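Local coordinates for protein lovastatin nonaketide synthase, polyketide synthase component (Aspergillus terreus, PDB 7CPX) that builds the nonaketide precursor dihydromonacolin L from malonyl-CoA, on the route to lovastatin, as a homodimeric multidomain polyketide synthase working with an enoyl reductase partner, lovC, at residues Q41-K46 with N66-Y71; D52-P57 with R944-G949; Y71-D76 with R244-C249; H134-V139 with L210-M215. The protein carries 2 engineered substitutions. All blocks are in the same frame, centred on the assembly; numbering follows the deposited sequence.

Interaction 1: Q41-K46 with N66-Y71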
# COMPACT_ATOMS: atom_id res chain seq x y z
N GLN A 41 -29.68 -23.05 -2.59
CA GLN A 41 -28.32 -22.56 -2.69
C GLN A 41 -28.23 -21.46 -3.75
O GLN A 41 -28.92 -21.49 -4.77
CB GLN A 41 -27.36 -23.69 -3.04
CG GLN A 41 -27.48 -24.19 -4.47
CD GLN A 41 -26.49 -23.52 -5.40
OE1 GLN A 41 -26.85 -22.66 -6.20
NE2 GLN A 41 -25.23 -23.92 -5.30
N SER A 42 -27.36 -20.49 -3.49
CA SER A 42 -27.18 -19.36 -4.38
C SER A 42 -25.76 -18.83 -4.25
O SER A 42 -25.05 -19.15 -3.30
CB SER A 42 -28.19 -18.24 -4.07
OG SER A 42 -28.04 -17.77 -2.75
N ARG A 43 -25.37 -18.02 -5.22
CA ARG A 43 -24.06 -17.38 -5.17
C ARG A 43 -23.94 -16.55 -3.90
O ARG A 43 -24.90 -15.90 -3.47
CB ARG A 43 -23.86 -16.50 -6.40
CG ARG A 43 -22.40 -16.21 -6.74
CD ARG A 43 -21.80 -17.31 -7.59
NE ARG A 43 -20.49 -16.94 -8.12
CZ ARG A 43 -19.81 -17.66 -9.00
NH1 ARG A 43 -20.28 -18.80 -9.48
NH2 ARG A 43 -18.63 -17.22 -9.42
N ILE A 44 -22.76 -16.57 -3.30
CA ILE A 44 -22.51 -15.82 -2.07
C ILE A 44 -22.88 -14.37 -2.32
O ILE A 44 -22.21 -13.69 -3.11
CB ILE A 44 -21.05 -15.94 -1.61
CG1 ILE A 44 -20.61 -17.41 -1.54
CG2 ILE A 44 -20.89 -15.30 -0.25
CD1 ILE A 44 -21.49 -18.29 -0.70
N PRO A 45 -23.93 -13.83 -1.69
CA PRO A 45 -24.31 -12.45 -1.97
C PRO A 45 -23.18 -11.48 -1.66
O PRO A 45 -22.44 -11.65 -0.69
CB PRO A 45 -25.52 -12.22 -1.05
CG PRO A 45 -26.03 -13.58 -0.74
CD PRO A 45 -24.84 -14.47 -0.72
N LYS A 46 -23.06 -10.45 -2.50
CA LYS A 46 -22.04 -9.43 -2.27
C LYS A 46 -22.26 -8.72 -0.94
O LYS A 46 -21.32 -8.17 -0.38
CB LYS A 46 -22.04 -8.43 -3.42
CG LYS A 46 -21.86 -9.06 -4.79
CD LYS A 46 -22.05 -8.04 -5.90
CE LYS A 46 -22.04 -8.71 -7.27
NZ LYS A 46 -22.30 -7.73 -8.37
N ASN A 66 -12.93 -22.57 -4.43
CA ASN A 66 -13.59 -23.14 -5.60
C ASN A 66 -15.09 -23.31 -5.41
O ASN A 66 -15.77 -23.76 -6.33
CB ASN A 66 -12.97 -24.50 -5.95
CG ASN A 66 -13.07 -25.50 -4.82
OD1 ASN A 66 -13.27 -25.12 -3.67
ND2 ASN A 66 -12.92 -26.77 -5.15
N ALA A 67 -15.62 -22.95 -4.24
CA ALA A 67 -17.04 -23.09 -3.93
C ALA A 67 -17.66 -21.70 -3.82
O ALA A 67 -17.77 -21.15 -2.71
CB ALA A 67 -17.24 -23.87 -2.63
N PRO A 68 -18.07 -21.08 -4.93
CA PRO A 68 -18.69 -19.76 -4.87
C PRO A 68 -20.17 -19.77 -4.53
O PRO A 68 -20.82 -18.73 -4.66
CB PRO A 68 -18.47 -19.23 -6.29
CG PRO A 68 -18.53 -20.45 -7.14
CD PRO A 68 -17.91 -21.55 -6.32
N TYR A 69 -20.71 -20.90 -4.10
CA TYR A 69 -22.12 -21.03 -3.75
C TYR A 69 -22.25 -21.46 -2.30
O TYR A 69 -21.31 -21.98 -1.70
CB TYR A 69 -22.84 -22.03 -4.65
CG TYR A 69 -22.62 -21.82 -6.13
CD1 TYR A 69 -23.39 -20.91 -6.84
CD2 TYR A 69 -21.66 -22.53 -6.82
CE1 TYR A 69 -23.20 -20.71 -8.19
CE2 TYR A 69 -21.46 -22.34 -8.17
CZ TYR A 69 -22.23 -21.43 -8.85
OH TYR A 69 -22.04 -21.24 -10.20
N ALA A 70 -23.44 -21.24 -1.75
CA ALA A 70 -23.74 -21.66 -0.39
C ALA A 70 -25.23 -21.52 -0.17
O ALA A 70 -25.91 -20.74 -0.84
CB ALA A 70 -22.96 -20.85 0.64
N TYR A 71 -25.73 -22.29 0.80
CA TYR A 71 -27.13 -22.19 1.22
C TYR A 71 -27.22 -21.06 2.24
O TYR A 71 -27.23 -21.27 3.46
CB TYR A 71 -27.61 -23.53 1.78
CG TYR A 71 -27.61 -24.65 0.77
CD1 TYR A 71 -26.43 -25.19 0.28
CD2 TYR A 71 -28.80 -25.19 0.30
CE1 TYR A 71 -26.43 -26.22 -0.63
CE2 TYR A 71 -28.81 -26.22 -0.61
CZ TYR A 71 -27.62 -26.74 -1.08
OH TYR A 71 -27.63 -27.76 -1.99
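S42 and A70 face each other as an antiparallel hydrogen-bonded pair: S42 N gives its proton to A70 O at 3.0 Å, almost straight, and A70 N returns a bond to S42 O. One step on, R43 and Y69 form a non-hydrogen-bonded pair, and I44 N then donates to P68 O at 3.2 Å, a carbonyl available because proline blocks only the nitrogen of its own residue. At the other end, Q41 lays its CB over the centre of the Y71 ring, 3.5 Å from the centroid and 8° off the normal, a CH-pi contact. The Q41 chain bends at chi2 and brings its amide beside Y69 CB, the amide and ring planes 41° apart; its NE2 is bonded to the backbone O of G230. These two short strands make a small antiparallel ribbon within the ketosynthase domain, separate from that domain's large mixed sheet. In R43, CG lies opposite the backbone nitrogen (chi1 -158°) and the chain bends at chi2, which carries the guanidinium back across P68. One face of that group lies over P68 CB, while Y69 CE1 sits at its edge and the Tyr ring stands nearly perpendicular to it. Such a flat cation suits the place, since its face can pack on proline while NH2 forms a salt bridge with D52 and the ring of Y55 adds a cation-pi contact. I44 is apolar and buried: its CD1 meets A70 CB, and F217 of helix 214-222 touches both residues.

Interaction 2: D52-P57 with R944-G949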
# COMPACT_ATOMS: atom_id res chain seq x y z
N ASP A 52 -16.82 -13.91 -5.78
CA ASP A 52 -16.16 -13.77 -7.07
C ASP A 52 -14.80 -13.10 -6.92
O ASP A 52 -13.89 -13.36 -7.71
CB ASP A 52 -17.04 -12.98 -8.03
CG ASP A 52 -18.38 -13.65 -8.27
OD1 ASP A 52 -19.22 -13.66 -7.35
OD2 ASP A 52 -18.60 -14.16 -9.39
N THR A 53 -14.65 -12.24 -5.91
CA THR A 53 -13.35 -11.68 -5.59
C THR A 53 -12.41 -12.72 -4.99
O THR A 53 -11.21 -12.44 -4.86
CB THR A 53 -13.49 -10.50 -4.63
OG1 THR A 53 -14.17 -10.92 -3.44
CG2 THR A 53 -14.28 -9.38 -5.29
N PHE A 54 -12.93 -13.89 -4.61
CA PHE A 54 -12.13 -14.97 -4.07
C PHE A 54 -12.31 -16.28 -4.82
O PHE A 54 -11.64 -17.26 -4.48
CB PHE A 54 -12.47 -15.19 -2.59
CG PHE A 54 -12.16 -14.02 -1.71
CD1 PHE A 54 -12.97 -12.90 -1.71
CD2 PHE A 54 -11.06 -14.04 -0.87
CE1 PHE A 54 -12.69 -11.82 -0.91
CE2 PHE A 54 -10.77 -12.96 -0.06
CZ PHE A 54 -11.59 -11.84 -0.08
N TYR A 55 -13.18 -16.32 -5.82
CA TYR A 55 -13.44 -17.56 -6.54
C TYR A 55 -12.30 -17.90 -7.49
O TYR A 55 -11.70 -17.02 -8.11
CB TYR A 55 -14.75 -17.46 -7.32
CG TYR A 55 -14.94 -18.60 -8.30
CD1 TYR A 55 -15.25 -19.88 -7.85
CD2 TYR A 55 -14.80 -18.40 -9.66
CE1 TYR A 55 -15.42 -20.92 -8.74
CE2 TYR A 55 -14.97 -19.43 -10.56
CZ TYR A 55 -15.28 -20.69 -10.09
OH TYR A 55 -15.45 -21.73 -10.98
N HIS A 56 -12.01 -19.20 -7.59
CA HIS A 56 -11.06 -19.70 -8.57
C HIS A 56 -11.39 -21.16 -8.82
O HIS A 56 -11.67 -21.89 -7.85
CB HIS A 56 -9.61 -19.56 -8.08
CG HIS A 56 -8.59 -19.88 -9.13
ND1 HIS A 56 -8.01 -21.13 -9.25
CD2 HIS A 56 -8.06 -19.12 -10.12
CE1 HIS A 56 -7.16 -21.12 -10.26
NE2 HIS A 56 -7.17 -19.91 -10.80
N PRO A 57 -11.39 -21.63 -10.07
CA PRO A 57 -11.77 -23.03 -10.31
C PRO A 57 -10.94 -24.02 -9.52
O PRO A 57 -11.47 -25.04 -9.05
CB PRO A 57 -11.57 -23.19 -11.82
CG PRO A 57 -11.69 -21.82 -12.37
CD PRO A 57 -11.12 -20.91 -11.33
N ARG A 944 -14.18 -3.93 4.33
CA ARG A 944 -15.20 -3.91 3.29
C ARG A 944 -14.59 -4.08 1.91
O ARG A 944 -15.09 -4.86 1.09
CB ARG A 944 -16.01 -2.62 3.37
CG ARG A 944 -17.07 -2.47 2.30
CD ARG A 944 -18.00 -1.31 2.61
NE ARG A 944 -17.27 -0.09 2.92
CZ ARG A 944 -16.73 0.71 2.02
NH1 ARG A 944 -16.80 0.45 0.73
NH2 ARG A 944 -16.10 1.81 2.42
N HIS A 945 -13.49 -3.37 1.63
CA HIS A 945 -12.79 -3.54 0.37
C HIS A 945 -12.20 -4.93 0.24
O HIS A 945 -11.95 -5.39 -0.88
CB HIS A 945 -11.69 -2.49 0.24
CG HIS A 945 -11.13 -2.36 -1.14
ND1 HIS A 945 -10.31 -3.31 -1.71
CD2 HIS A 945 -11.27 -1.38 -2.07
CE1 HIS A 945 -9.97 -2.93 -2.92
NE2 HIS A 945 -10.54 -1.76 -3.17
N HIS A 946 -11.96 -5.61 1.36
CA HIS A 946 -11.45 -6.97 1.34
C HIS A 946 -12.54 -7.97 0.98
O HIS A 946 -12.39 -8.75 0.03
CB HIS A 946 -10.83 -7.31 2.70
CG HIS A 946 -10.66 -8.77 2.94
ND1 HIS A 946 -9.90 -9.58 2.13
CD2 HIS A 946 -11.15 -9.57 3.92
CE1 HIS A 946 -9.93 -10.82 2.59
NE2 HIS A 946 -10.68 -10.84 3.68
N LEU A 947 -13.64 -7.96 1.72
CA LEU A 947 -14.75 -8.86 1.44
C LEU A 947 -15.32 -8.60 0.05
O LEU A 947 -15.56 -9.53 -0.73
CB LEU A 947 -15.84 -8.70 2.50
CG LEU A 947 -15.40 -8.92 3.94
CD1 LEU A 947 -16.56 -8.68 4.88
CD2 LEU A 947 -14.84 -10.32 4.13
N ARG A 948 -15.53 -7.33 -0.28
CA ARG A 948 -16.00 -6.73 -1.52
C ARG A 948 -14.78 -6.40 -2.38
O ARG A 948 -13.67 -6.87 -2.12
CB ARG A 948 -16.84 -5.49 -1.23
CG ARG A 948 -17.72 -5.58 0.02
CD ARG A 948 -18.84 -6.60 -0.14
NE ARG A 948 -19.11 -7.27 1.13
CZ ARG A 948 -19.62 -6.69 2.20
NH1 ARG A 948 -19.93 -5.40 2.20
NH2 ARG A 948 -19.83 -7.40 3.30
N GLY A 949 -14.99 -5.59 -3.42
CA GLY A 949 -13.89 -5.11 -4.21
C GLY A 949 -13.84 -5.72 -5.59
O GLY A 949 -14.73 -6.47 -6.01
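The C-terminal end of helix 941-947 meets the loop that runs between the two strands of a small ribbon in the ketosynthase domain, so residues nearly nine hundred positions apart are brought together. F54 and H946 form an offset edge-to-face pair: the edge of the phenyl ring is turned toward the imidazole face, with centroids 5.2 Å apart and planes at 83°. The leading atom is F54 CZ, which comes within 3.3 Å of H946 CE1. The H946 ring swings out on the side away from its own backbone nitrogen (chi1 162°), and this carries the imidazole toward the loop. The same phenyl edge lies against the helix backbone, with F54 CZ 3.2 Å from H946 O and F54 CE1 3.7 Å from L947 O, both near the ring plane. Alongside, T53 turns OG1 toward L947 O, a weak and doubtful hydrogen bond, while its methyl CG2 lies near the carbonyl of G949. The helix ends here: R948 N still bonds to R944 O, but R948 itself leaves helical geometry. G949 follows with a positive phi (109°), which glycine adopts easily. R948 points elsewhere, to a salt bridge with E939. P214 touches F54, H946 and L947, and L144 of the second subunit packs on F54 and H946. Aromatic C-H groups at a ring edge carry slight positive charge, so F54 probably gives the last helical carbonyls a modest electrostatic match as well as apolar cover.

Interaction 3: Y71-D76 with R244-C249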
# COMPACT_ATOMS: atom_id res chain seq x y z
N TYR A 71 -25.73 -22.29 0.80
CA TYR A 71 -27.13 -22.19 1.22
C TYR A 71 -27.22 -21.06 2.24
O TYR A 71 -27.23 -21.27 3.46
CB TYR A 71 -27.61 -23.53 1.78
CG TYR A 71 -27.61 -24.65 0.77
CD1 TYR A 71 -26.43 -25.19 0.28
CD2 TYR A 71 -28.80 -25.19 0.30
CE1 TYR A 71 -26.43 -26.22 -0.63
CE2 TYR A 71 -28.81 -26.22 -0.61
CZ TYR A 71 -27.62 -26.74 -1.08
OH TYR A 71 -27.63 -27.76 -1.99
N VAL A 72 -27.26 -19.85 1.72
CA VAL A 72 -27.15 -18.63 2.52
C VAL A 72 -28.54 -18.20 2.98
O VAL A 72 -29.54 -18.39 2.29
CB VAL A 72 -26.46 -17.52 1.71
CG1 VAL A 72 -26.29 -16.27 2.54
CG2 VAL A 72 -25.11 -18.00 1.19
N LEU A 73 -28.58 -17.60 4.17
CA LEU A 73 -29.82 -17.02 4.66
C LEU A 73 -30.21 -15.80 3.84
O LEU A 73 -29.35 -15.00 3.43
CB LEU A 73 -29.67 -16.62 6.13
CG LEU A 73 -29.32 -17.75 7.11
CD1 LEU A 73 -29.15 -17.20 8.51
CD2 LEU A 73 -30.38 -18.82 7.08
N GLN A 74 -31.51 -15.65 3.58
CA GLN A 74 -32.03 -14.52 2.83
C GLN A 74 -32.41 -13.35 3.73
O GLN A 74 -33.25 -12.53 3.35
CB GLN A 74 -33.24 -14.97 2.01
CG GLN A 74 -32.91 -15.91 0.86
CD GLN A 74 -32.44 -17.27 1.33
OE1 GLN A 74 -32.66 -17.65 2.47
NE2 GLN A 74 -31.78 -18.00 0.44
N ASP A 75 -31.80 -13.26 4.91
CA ASP A 75 -32.08 -12.20 5.86
C ASP A 75 -30.81 -11.39 6.12
O ASP A 75 -29.70 -11.91 6.04
CB ASP A 75 -32.61 -12.77 7.18
CG ASP A 75 -33.03 -11.69 8.16
OD1 ASP A 75 -32.98 -10.49 7.79
OD2 ASP A 75 -33.41 -12.03 9.30
N ASP A 76 -31.00 -10.11 6.42
CA ASP A 76 -29.89 -9.22 6.76
C ASP A 76 -29.44 -9.53 8.18
O ASP A 76 -30.09 -9.13 9.15
CB ASP A 76 -30.30 -7.76 6.61
CG ASP A 76 -29.16 -6.81 6.89
OD1 ASP A 76 -28.02 -7.28 7.10
OD2 ASP A 76 -29.40 -5.58 6.90
N ARG A 244 -21.21 -25.18 1.88
CA ARG A 244 -21.44 -24.48 3.14
C ARG A 244 -22.85 -23.90 3.16
O ARG A 244 -23.38 -23.46 2.14
CB ARG A 244 -20.41 -23.37 3.32
CG ARG A 244 -19.02 -23.87 3.68
CD ARG A 244 -18.05 -22.71 3.85
NE ARG A 244 -18.63 -21.63 4.63
CZ ARG A 244 -18.85 -21.68 5.94
NH1 ARG A 244 -18.53 -22.75 6.64
NH2 ARG A 244 -19.40 -20.64 6.55
N GLY A 245 -23.46 -23.92 4.33
CA GLY A 245 -24.79 -23.37 4.51
C GLY A 245 -24.87 -22.52 5.75
O GLY A 245 -24.25 -22.83 6.77
N GLU A 246 -25.63 -21.43 5.66
CA GLU A 246 -25.87 -20.55 6.79
C GLU A 246 -27.11 -21.02 7.53
O GLU A 246 -28.20 -21.05 6.95
CB GLU A 246 -26.04 -19.11 6.35
CG GLU A 246 -24.79 -18.44 5.86
CD GLU A 246 -24.93 -16.94 5.82
OE1 GLU A 246 -26.08 -16.46 5.72
OE2 GLU A 246 -23.91 -16.23 5.90
N ALA A 247 -26.95 -21.38 8.80
CA ALA A 247 -28.09 -21.81 9.59
C ALA A 247 -27.80 -21.54 11.06
O ALA A 247 -26.68 -21.74 11.54
CB ALA A 247 -28.39 -23.30 9.38
N VAL A 248 -28.83 -21.07 11.76
CA VAL A 248 -28.79 -20.89 13.20
C VAL A 248 -30.01 -21.60 13.77
O VAL A 248 -31.15 -21.18 13.51
CB VAL A 248 -28.78 -19.41 13.60
CG1 VAL A 248 -28.70 -19.27 15.11
CG2 VAL A 248 -27.62 -18.70 12.93
N CYS A 249 -29.78 -22.65 14.54
CA CYS A 249 -30.85 -23.46 15.10
C CYS A 249 -30.79 -23.39 16.62
O CYS A 249 -29.71 -23.27 17.20
CB CYS A 249 -30.75 -24.91 14.64
SG CYS A 249 -32.11 -25.97 15.19
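Backbone bonds on both sides of Y71 tie the two segments together: Y71 N donates to R244 O at 2.9 Å, in the carbonyl plane, and E246 N donates to Y71 O at 2.7 Å. They flank G245, whose CA lies 4.2 Å from the CA of Y71 in a single bridge. G245, with no side chain, allows the two backbones to come this close. A third bond joins side chain to backbone: L73 N reaches E246 OE1 at 3.2 Å, on the anti side of the carboxylate and 25° out of its plane. Glutamate is long enough for this because its chain is extended beyond CG (chi2 -164°), running beside V72 in the same direction. The other oxygen, OE2, forms a salt bridge with R48 and probably accepts from I211 N, so this buried carboxylate has a partner at each oxygen, which would be expected to stabilise its charged form. V72 CG1 lies beside the carboxylate. The apolar packing is made by L73, which crosses the Glu chain obliquely, its CG 3.6 Å from E246 CB, and which also rests on L101 of helix 97-113. The arrangement is that of a loop clasped to the lead-in of strand 247-255, an interior strand of the thiolase-type ketosynthase sheet, with R244 about 6 Å by side chain from the predicted active-site residue H367.

Interaction 4: H134-V139 with L210-M215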
# COMPACT_ATOMS: atom_id res chain seq x y z
N HIS A 134 -16.70 -19.12 12.88
CA HIS A 134 -16.73 -17.80 13.49
C HIS A 134 -16.05 -16.80 12.57
O HIS A 134 -14.97 -16.28 12.88
CB HIS A 134 -16.04 -17.82 14.86
CG HIS A 134 -14.63 -18.34 14.82
ND1 HIS A 134 -13.62 -17.70 14.12
CD2 HIS A 134 -14.06 -19.43 15.38
CE1 HIS A 134 -12.50 -18.38 14.26
NE2 HIS A 134 -12.74 -19.43 15.02
N ASP A 135 -16.68 -16.53 11.42
CA ASP A 135 -16.16 -15.53 10.51
C ASP A 135 -16.04 -14.18 11.20
O ASP A 135 -15.02 -13.50 11.08
CB ASP A 135 -17.07 -15.42 9.28
CG ASP A 135 -17.07 -16.69 8.46
OD1 ASP A 135 -16.38 -17.66 8.84
OD2 ASP A 135 -17.77 -16.73 7.42
N TYR A 136 -17.07 -13.78 11.95
CA TYR A 136 -16.89 -12.72 12.92
C TYR A 136 -15.91 -13.19 13.98
O TYR A 136 -15.84 -14.38 14.32
CB TYR A 136 -18.23 -12.34 13.55
CG TYR A 136 -18.64 -10.90 13.33
CD1 TYR A 136 -19.04 -10.46 12.08
CD2 TYR A 136 -18.62 -9.99 14.37
CE1 TYR A 136 -19.42 -9.15 11.88
CE2 TYR A 136 -19.00 -8.68 14.18
CZ TYR A 136 -19.40 -8.26 12.93
OH TYR A 136 -19.78 -6.95 12.73
N GLU A 137 -15.15 -12.25 14.53
CA GLU A 137 -13.88 -12.28 15.24
C GLU A 137 -12.73 -12.33 14.25
O GLU A 137 -11.57 -12.25 14.66
CB GLU A 137 -13.76 -13.47 16.21
CG GLU A 137 -12.51 -13.46 17.08
CD GLU A 137 -12.53 -14.54 18.15
OE1 GLU A 137 -13.50 -15.33 18.17
OE2 GLU A 137 -11.59 -14.59 18.96
N THR A 138 -13.01 -12.46 12.95
CA THR A 138 -12.01 -12.27 11.90
C THR A 138 -12.39 -11.12 10.98
O THR A 138 -11.58 -10.22 10.76
CB THR A 138 -11.84 -13.56 11.09
OG1 THR A 138 -11.54 -14.64 11.97
CG2 THR A 138 -10.73 -13.40 10.08
N VAL A 139 -13.61 -11.13 10.44
CA VAL A 139 -14.08 -10.02 9.62
C VAL A 139 -14.07 -8.73 10.43
O VAL A 139 -13.53 -7.71 10.01
CB VAL A 139 -15.48 -10.32 9.07
CG1 VAL A 139 -16.11 -9.07 8.50
CG2 VAL A 139 -15.39 -11.40 8.01
N LEU A 210 -22.42 -19.35 10.00
CA LEU A 210 -22.74 -18.21 9.16
C LEU A 210 -21.61 -17.94 8.19
O LEU A 210 -20.45 -18.26 8.45
CB LEU A 210 -23.01 -16.97 10.00
CG LEU A 210 -24.25 -17.05 10.90
CD1 LEU A 210 -24.39 -15.78 11.70
CD2 LEU A 210 -25.50 -17.30 10.07
N ILE A 211 -21.98 -17.35 7.05
CA ILE A 211 -21.03 -17.04 5.99
C ILE A 211 -20.85 -15.53 5.95
O ILE A 211 -21.59 -14.81 5.27
CB ILE A 211 -21.53 -17.58 4.64
CG1 ILE A 211 -21.40 -19.11 4.62
CG2 ILE A 211 -20.75 -16.96 3.50
CD1 ILE A 211 -22.29 -19.78 3.62
N LEU A 212 -19.86 -15.04 6.70
CA LEU A 212 -19.58 -13.61 6.79
C LEU A 212 -18.25 -13.23 6.18
O LEU A 212 -18.02 -12.05 5.91
CB LEU A 212 -19.61 -13.15 8.25
CG LEU A 212 -20.77 -13.70 9.09
CD1 LEU A 212 -20.49 -13.50 10.57
CD2 LEU A 212 -22.07 -13.03 8.70
N GLY A 213 -17.36 -14.20 5.97
CA GLY A 213 -16.06 -13.93 5.39
C GLY A 213 -15.55 -15.10 4.59
O GLY A 213 -16.03 -16.24 4.70
N PRO A 214 -14.55 -14.85 3.74
CA PRO A 214 -14.00 -15.93 2.91
C PRO A 214 -13.07 -16.86 3.66
O PRO A 214 -12.67 -17.89 3.11
CB PRO A 214 -13.25 -15.17 1.82
CG PRO A 214 -12.81 -13.91 2.49
CD PRO A 214 -13.89 -13.56 3.47
N MET A 215 -12.70 -16.52 4.90
CA MET A 215 -11.75 -17.32 5.67
C MET A 215 -12.10 -18.80 5.61
O MET A 215 -11.29 -19.64 5.19
CB MET A 215 -11.71 -16.85 7.13
CG MET A 215 -11.63 -15.36 7.41
SD MET A 215 -10.08 -14.60 6.89
CE MET A 215 -8.91 -15.45 7.94
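D135 carries its CG anti to the carbonyl carbon (chi1 -65°), which sends the carboxylate straight at the L212-G213 backbone; the course of the two backbones sets L212 CB 3.6 Å from D135 CB. A single oxygen, D135 OD2, accepts two bonds there. L212 N comes in at 2.8 Å on the anti lone pair, away from the other oxygen, whereas G213 N, at 2.9 Å, approaches from above the carboxylate plane. Aspartate suits the spot because its short chain puts one acceptor against two successive N-H groups; the double grip would hold the turn firmly, and the two N-H groups probably offset the nearby carbonyls of L210 and G213. The D135 main chain is also busy: its O takes protons from T138 N and V139 N, on opposite faces of its plane, curling the 134-139 loop back on itself. V139 CG2 lies 3.7 Å from G213 CA, an approach open to it because G213 has no side chain. Further along, T138 and M215 meet tip to tip, T138 CG2 3.4 Å from M215 CG and close to SD as well; the flexible thioether bends at chi2 and chi3 to fit. On the other flank L212 CD1 touches Y136 CD1 at 3.7 Å, while Y136 OH is bonded to V938 N and E93 O. The segment 210-215 leads from strand 203-209 into helix 214-222, with helix 97-113 touching L210 and L212, helix 941-947 touching V139 and P214, and H134 stacked on H134 of the second subunit.

Overall arrangement
Interactions 1, 3 and 4 lie wholly within the ketosynthase domain, their centres 11 to 14 Å apart; interaction 2 joins that domain to helix 941-947. The centre of interaction 2 is 12 Å from that of interaction 1 and 13 Å from that of interaction 4. Along the chain, interactions 1 and 2 cross, interaction 1 closes before interaction 3 opens through their shared Y71, and interaction 4 is nested inside the loop of interaction 3, itself nested inside that of interaction 2. I211 packs on A70 and R244, joining interactions 1, 3 and 4, while P214 meets F54 and L947 of interaction 2. The cluster thus connects the surroundings of the predicted ketosynthase site with the dimer interface, which interactions 2 and 4 both touch.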